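Local coordinates for protein structure-specific endonuclease subunit SLX1 (Candida glabrata, PDB 4XM5) that probably cuts branched DNA near its junctions with single strands, as the catalytic subunit of the SLX1-SLX4 endonuclease of DNA repair and recombination, at residues K203-Y208 / I292-K297; F4-D9 / L298-T303. All coordinates share one frame; numbering follows the deposited sequence.

Both interactions use the last modelled helix, 288-302. Interaction 1 packs its middle on the long helix 176-214. Interaction 2 sets the end of that helix 288-302 and the last modelled residue, T303, against the loop that precedes strand 12-18, the first strand of the GIY-YIG nuclease domain. Their centres are about 9 Å apart, on the same side of the chain's centre. Along the chain, 203-208 and 292-297 are nested between 4-9 and 298-303. The contacts also meet directly: Y293 and K297 of interaction 1 probably hydrogen-bond to D9 and Q6 of interaction 2. The C-terminal helix is thus fixed to both the long helix and the N-terminal arm, and both contacts reach a second subunit.

Interaction 1. Residues K203-Y208 / I292-K297; sequences KTLLLY and IYYSIK
T204, L205 and Y208 all touch the ring of Y294, each at a different part. Y208 brings the edge of its ring to the Y294 face. The two planes are at 90° with centroids 5.2 Å apart, a T-shaped (edge-to-face) pair. Y208 CE2 does the touching, 3.6 Å from Y294 CG. T204 covers the same face nearer the hydroxyl end. Its methyl makes a CH-pi contact, with CG2 3.8 Å from the centroid of the Y294 ring. With OG1 beside the backbone N (chi1 -61°), that hydroxyl bonds back to E200 O and CG2 is left over the ring. L205 comes to the ring edge, with its CD2 3.5 Å from Y294 CD1. The other face of Y294 is covered by its neighbour Y293.

This is helix-helix packing between the long helix 176-214 and the C-terminal helix 288-302. The segment axes approach to 10.7 Å and cross at -56°. In sequence the two helices flank the predicted SLX1-type zinc finger.

L205 also crosses the bent chain of K297 at about a right angle. L205 CD1 touches K297 CG at 3.5 Å, an apolar contact through the lysine stem. The amine of K297 turns away to D301 and Q6. Y208 reaches into the zinc-finger region: its OH bonds to C242 O and its ring stacks with F241. The Y208 side chain is about 9 Å from a bound zinc ion.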
loop_
_atom_site.group_PDB
_atom_site.type_symbol
_atom_site.label_atom_id
_atom_site.label_comp_id
_atom_site.label_asym_id
_atom_site.label_seq_id
_atom_site.Cartn_x
_atom_site.Cartn_y
_atom_site.Cartn_z
ATOM N N LYS A 203 -3.294 -23.469 7.442
ATOM C CA LYS A 203 -2.462 -24.639 7.180
ATOM C C LYS A 203 -1.040 -24.248 6.797
ATOM O O LYS A 203 -0.075 -24.783 7.358
ATOM C CB LYS A 203 -3.060 -25.494 6.069
ATOM C CG LYS A 203 -2.158 -26.629 5.623
ATOM C CD LYS A 203 -2.772 -27.406 4.461
ATOM C CE LYS A 203 -1.923 -28.621 4.092
ATOM N NZ LYS A 203 -2.514 -29.390 2.965
ATOM N N THR A 204 -0.906 -23.327 5.842
ATOM C CA THR A 204 0.419 -22.964 5.348
ATOM C C THR A 204 1.239 -22.334 6.480
ATOM O O THR A 204 2.385 -22.715 6.676
ATOM C CB THR A 204 0.343 -22.019 4.123
ATOM O OG1 THR A 204 -0.347 -22.675 3.054
ATOM C CG2 THR A 204 1.728 -21.656 3.622
ATOM N N LEU A 205 0.642 -21.413 7.241
ATOM C CA LEU A 205 1.293 -20.816 8.414
ATOM C C LEU A 205 1.800 -21.829 9.430
ATOM O O LEU A 205 2.975 -21.823 9.818
ATOM C CB LEU A 205 0.329 -19.882 9.131
ATOM C CG LEU A 205 0.250 -18.431 8.680
ATOM C CD1 LEU A 205 -0.791 -17.741 9.513
ATOM C CD2 LEU A 205 1.589 -17.716 8.798
ATOM N N LEU A 206 0.892 -22.684 9.884
ATOM C CA LEU A 206 1.223 -23.701 10.889
ATOM C C LEU A 206 2.422 -24.547 10.472
ATOM O O LEU A 206 3.276 -24.857 11.298
ATOM C CB LEU A 206 0.008 -24.589 11.167
ATOM C CG LEU A 206 -1.091 -23.927 12.000
ATOM C CD1 LEU A 206 -2.300 -24.845 12.088
ATOM C CD2 LEU A 206 -0.602 -23.560 13.391
ATOM N N LEU A 207 2.501 -24.885 9.187
ATOM C CA LEU A 207 3.629 -25.666 8.670
ATOM C C LEU A 207 4.915 -24.836 8.561
ATOM O O LEU A 207 6.005 -25.389 8.684
ATOM C CB LEU A 207 3.282 -26.292 7.310
ATOM C CG LEU A 207 2.195 -27.386 7.284
ATOM C CD1 LEU A 207 1.575 -27.537 5.895
ATOM C CD2 LEU A 207 2.738 -28.723 7.795
ATOM N N TYR A 208 4.813 -23.521 8.345
ATOM C CA TYR A 208 6.030 -22.694 8.360
ATOM C C TYR A 208 6.544 -22.560 9.811
ATOM O O TYR A 208 7.755 -22.612 10.045
ATOM C CB TYR A 208 5.798 -21.304 7.740
ATOM C CG TYR A 208 5.574 -21.247 6.225
ATOM C CD1 TYR A 208 6.057 -22.240 5.372
ATOM C CD2 TYR A 208 4.890 -20.169 5.656
ATOM C CE1 TYR A 208 5.847 -22.161 3.992
ATOM C CE2 TYR A 208 4.674 -20.082 4.294
ATOM C CZ TYR A 208 5.150 -21.071 3.457
ATOM O OH TYR A 208 4.906 -20.950 2.094
ATOM N N ILE A 292 5.565 -12.271 1.404
ATOM C CA ILE A 292 5.576 -11.242 2.430
ATOM C C ILE A 292 4.468 -11.454 3.466
ATOM O O ILE A 292 4.712 -11.321 4.668
ATOM C CB ILE A 292 5.437 -9.833 1.826
ATOM C CG1 ILE A 292 6.650 -9.523 0.950
ATOM C CG2 ILE A 292 5.310 -8.798 2.934
ATOM C CD1 ILE A 292 6.645 -8.139 0.382
ATOM N N TYR A 293 3.260 -11.789 3.015
ATOM C CA TYR A 293 2.173 -12.031 3.965
ATOM C C TYR A 293 2.591 -13.028 5.069
ATOM O O TYR A 293 2.428 -12.744 6.261
ATOM C CB TYR A 293 0.906 -12.549 3.272
ATOM C CG TYR A 293 -0.062 -13.175 4.288
ATOM C CD1 TYR A 293 -0.968 -12.385 4.981
ATOM C CD2 TYR A 293 -0.038 -14.554 4.578
ATOM C CE1 TYR A 293 -1.825 -12.924 5.922
ATOM C CE2 TYR A 293 -0.883 -15.097 5.531
ATOM C CZ TYR A 293 -1.780 -14.268 6.192
ATOM O OH TYR A 293 -2.649 -14.761 7.141
ATOM N N TYR A 294 3.131 -14.185 4.689
ATOM C CA TYR A 294 3.456 -15.177 5.708
ATOM C C TYR A 294 4.671 -14.710 6.483
ATOM O O TYR A 294 4.784 -14.970 7.677
ATOM C CB TYR A 294 3.722 -16.562 5.116
ATOM C CG TYR A 294 2.538 -17.232 4.497
ATOM C CD1 TYR A 294 1.552 -17.823 5.282
ATOM C CD2 TYR A 294 2.423 -17.317 3.124
ATOM C CE1 TYR A 294 0.458 -18.468 4.698
ATOM C CE2 TYR A 294 1.354 -17.949 2.535
ATOM C CZ TYR A 294 0.371 -18.527 3.320
ATOM O OH TYR A 294 -0.681 -19.135 2.700
ATOM N N SER A 295 5.576 -14.010 5.805
ATOM C CA SER A 295 6.759 -13.508 6.480
ATOM C C SER A 295 6.345 -12.601 7.609
ATOM O O SER A 295 6.793 -12.746 8.741
ATOM C CB SER A 295 7.665 -12.754 5.518
ATOM O OG SER A 295 8.848 -12.280 6.183
ATOM N N ILE A 296 5.489 -11.651 7.282
ATOM C CA ILE A 296 5.067 -10.634 8.235
ATOM C C ILE A 296 4.256 -11.281 9.339
ATOM O O ILE A 296 4.440 -11.001 10.521
ATOM C CB ILE A 296 4.216 -9.529 7.543
ATOM C CG1 ILE A 296 5.098 -8.631 6.672
ATOM C CG2 ILE A 296 3.467 -8.709 8.561
ATOM C CD1 ILE A 296 6.355 -8.116 7.368
ATOM N N LYS A 297 3.345 -12.153 8.928
ATOM C CA LYS A 297 2.442 -12.809 9.855
ATOM C C LYS A 297 3.200 -13.714 10.833
ATOM O O LYS A 297 2.955 -13.683 12.040
ATOM C CB LYS A 297 1.396 -13.600 9.064
ATOM C CG LYS A 297 0.508 -14.461 9.891
ATOM C CD LYS A 297 -0.435 -13.607 10.680
ATOM C CE LYS A 297 -1.575 -14.431 11.224
ATOM N NZ LYS A 297 -2.362 -13.579 12.133
#

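Interaction 2. Residues F4-D9 / L298-T303; sequences FQQIPD and LNKDNT
F4 sets its ring against the end of helix 288-302, where it meets N299, K300 and T303. The side chains of F4 and T303 come from opposite directions. T303 reaches the ring at CE1 with its CG2 methyl, 3.5 Å away, and also with OG1. This hydroxyl sits between the T303 backbone N and carbonyl carbon (chi1 69°), from where it donates to K300 O at 3.1 Å. The N299 side chain crosses F4 at about a right angle, with its amide plane 11° from that of the ring. N299 OD1 lies 3.8 Å from F4 CE1. The carbonyl of F4 rests against the stem of K300, with F4 O 3.6 Å from K300 CD.

Q5 turns to the second subunit, where its OE1 bonds to the backbone N of R72 of that subunit.

Q6 carries the polar part of the contact. K300 runs straight from its backbone and bends at its last torsion. Its NZ then donates to Q6 OE1 at 2.6 Å, in the carbonyl plane and on a lone pair. K297 NZ bonds to the same oxygen, so two lysines grip one amide carbonyl.

The contact lays the N-terminal loop that leads into strand 12-18 of the GIY-YIG fold against the C-terminal helix.

The other end of the Q6 amide serves its own loop. NE2 donates to I7 O at 2.7 Å in a nearly straight bond (176°). I7 O lies in the Q6 amide plane, though NE2 comes from above the plane of the I7 carbonyl. NE2 also reaches D9 OD1 at 2.9 Å, arriving from above the carboxylate plane. These two bonds would hold the amide's rotation, with OE1 on the lysine side. D9 OD1 has a second partner on helix 288-302.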
loop_
_atom_site.group_PDB
_atom_site.type_symbol
_atom_site.label_atom_id
_atom_site.label_comp_id
_atom_site.label_asym_id
_atom_site.label_seq_id
_atom_site.Cartn_x
_atom_site.Cartn_y
_atom_site.Cartn_z
ATOM N N PHE A 4 4.243 -3.967 13.908
ATOM C CA PHE A 4 3.779 -5.348 13.825
ATOM C C PHE A 4 2.482 -5.499 13.026
ATOM O O PHE A 4 1.847 -6.564 13.064
ATOM C CB PHE A 4 3.610 -5.929 15.232
ATOM C CG PHE A 4 4.915 -6.229 15.909
ATOM C CD1 PHE A 4 5.533 -7.460 15.738
ATOM C CD2 PHE A 4 5.548 -5.265 16.689
ATOM C CE1 PHE A 4 6.748 -7.730 16.340
ATOM C CE2 PHE A 4 6.761 -5.530 17.298
ATOM C CZ PHE A 4 7.363 -6.765 17.125
ATOM N N GLN A 5 2.092 -4.451 12.301
ATOM C CA GLN A 5 0.859 -4.511 11.511
ATOM C C GLN A 5 1.061 -5.541 10.406
ATOM O O GLN A 5 2.152 -5.656 9.854
ATOM C CB GLN A 5 0.474 -3.120 10.958
ATOM C CG GLN A 5 0.635 -2.890 9.457
ATOM C CD GLN A 5 0.273 -1.445 9.020
ATOM O OE1 GLN A 5 1.149 -0.597 8.803
ATOM N NE2 GLN A 5 -1.022 -1.179 8.887
ATOM N N GLN A 6 0.025 -6.325 10.116
ATOM C CA GLN A 6 0.157 -7.409 9.152
ATOM C C GLN A 6 -0.593 -7.101 7.876
ATOM O O GLN A 6 -1.461 -6.237 7.852
ATOM C CB GLN A 6 -0.337 -8.741 9.745
ATOM C CG GLN A 6 -1.852 -8.825 10.025
ATOM C CD GLN A 6 -2.373 -10.272 10.159
ATOM O OE1 GLN A 6 -2.517 -10.792 11.268
ATOM N NE2 GLN A 6 -2.647 -10.919 9.026
ATOM N N ILE A 7 -0.229 -7.791 6.804
ATOM C CA ILE A 7 -1.108 -7.883 5.664
ATOM C C ILE A 7 -2.350 -8.667 6.090
ATOM O O ILE A 7 -2.232 -9.764 6.629
ATOM C CB ILE A 7 -0.419 -8.572 4.471
ATOM C CG1 ILE A 7 0.698 -7.682 3.910
ATOM C CG2 ILE A 7 -1.443 -8.948 3.380
ATOM C CD1 ILE A 7 1.740 -8.435 3.117
ATOM N N PRO A 8 -3.548 -8.096 5.862
ATOM C CA PRO A 8 -4.806 -8.728 6.262
ATOM C C PRO A 8 -4.928 -10.182 5.794
ATOM O O PRO A 8 -4.579 -10.477 4.650
ATOM C CB PRO A 8 -5.869 -7.861 5.570
ATOM C CG PRO A 8 -5.209 -6.520 5.404
ATOM C CD PRO A 8 -3.779 -6.854 5.096
ATOM N N ASP A 9 -5.412 -11.061 6.665
ATOM C CA ASP A 9 -5.714 -12.436 6.271
ATOM C C ASP A 9 -6.570 -12.445 5.003
ATOM O O ASP A 9 -6.281 -13.167 4.049
ATOM C CB ASP A 9 -6.396 -13.162 7.419
ATOM C CG ASP A 9 -5.483 -13.305 8.612
ATOM O OD1 ASP A 9 -4.250 -13.262 8.419
ATOM O OD2 ASP A 9 -5.980 -13.464 9.743
ATOM N N LEU A 298 4.127 -14.510 10.318
ATOM C CA LEU A 298 4.904 -15.402 11.174
ATOM C C LEU A 298 5.704 -14.598 12.183
ATOM O O LEU A 298 5.892 -15.015 13.320
ATOM C CB LEU A 298 5.870 -16.266 10.361
ATOM C CG LEU A 298 5.435 -17.501 9.592
ATOM C CD1 LEU A 298 6.420 -17.669 8.451
ATOM C CD2 LEU A 298 5.453 -18.727 10.493
ATOM N N ASN A 299 6.202 -13.450 11.743
ATOM C CA ASN A 299 6.931 -12.578 12.634
ATOM C C ASN A 299 6.010 -11.991 13.693
ATOM O O ASN A 299 6.342 -11.977 14.871
ATOM C CB ASN A 299 7.603 -11.468 11.849
ATOM C CG ASN A 299 8.337 -10.507 12.739
ATOM O OD1 ASN A 299 7.795 -9.485 13.146
ATOM N ND2 ASN A 299 9.572 -10.840 13.069
ATOM N N LYS A 300 4.846 -11.520 13.257
ATOM C CA LYS A 300 3.849 -10.917 14.144
ATOM C C LYS A 300 3.319 -11.878 15.203
ATOM O O LYS A 300 3.269 -11.541 16.387
ATOM C CB LYS A 300 2.670 -10.384 13.326
ATOM C CG LYS A 300 1.440 -10.027 14.166
ATOM C CD LYS A 300 0.222 -9.757 13.284
ATOM C CE LYS A 300 -0.985 -9.333 14.102
ATOM N NZ LYS A 300 -2.216 -10.109 13.719
ATOM N N ASP A 301 2.910 -13.066 14.770
ATOM C CA ASP A 301 2.268 -14.017 15.671
ATOM C C ASP A 301 3.196 -14.442 16.807
ATOM O O ASP A 301 2.749 -14.605 17.942
ATOM C CB ASP A 301 1.775 -15.243 14.894
ATOM C CG ASP A 301 0.418 -15.011 14.231
ATOM O OD1 ASP A 301 -0.034 -13.837 14.150
ATOM O OD2 ASP A 301 -0.197 -16.012 13.792
ATOM N N ASN A 302 4.482 -14.600 16.504
ATOM C CA ASN A 302 5.482 -14.959 17.514
ATOM C C ASN A 302 5.502 -13.993 18.702
ATOM O O ASN A 302 5.296 -14.395 19.844
ATOM C CB ASN A 302 6.873 -15.023 16.880
ATOM C CG ASN A 302 7.978 -14.825 17.887
ATOM O OD1 ASN A 302 8.032 -15.510 18.903
ATOM N ND2 ASN A 302 8.861 -13.869 17.620
ATOM N N THR A 303 5.746 -12.719 18.422
ATOM C CA THR A 303 5.738 -11.689 19.451
ATOM C C THR A 303 4.335 -11.475 20.017
ATOM O O THR A 303 4.145 -11.408 21.235
ATOM C CB THR A 303 6.264 -10.362 18.898
ATOM O OG1 THR A 303 5.324 -9.836 17.949
ATOM C CG2 THR A 303 7.610 -10.577 18.222
#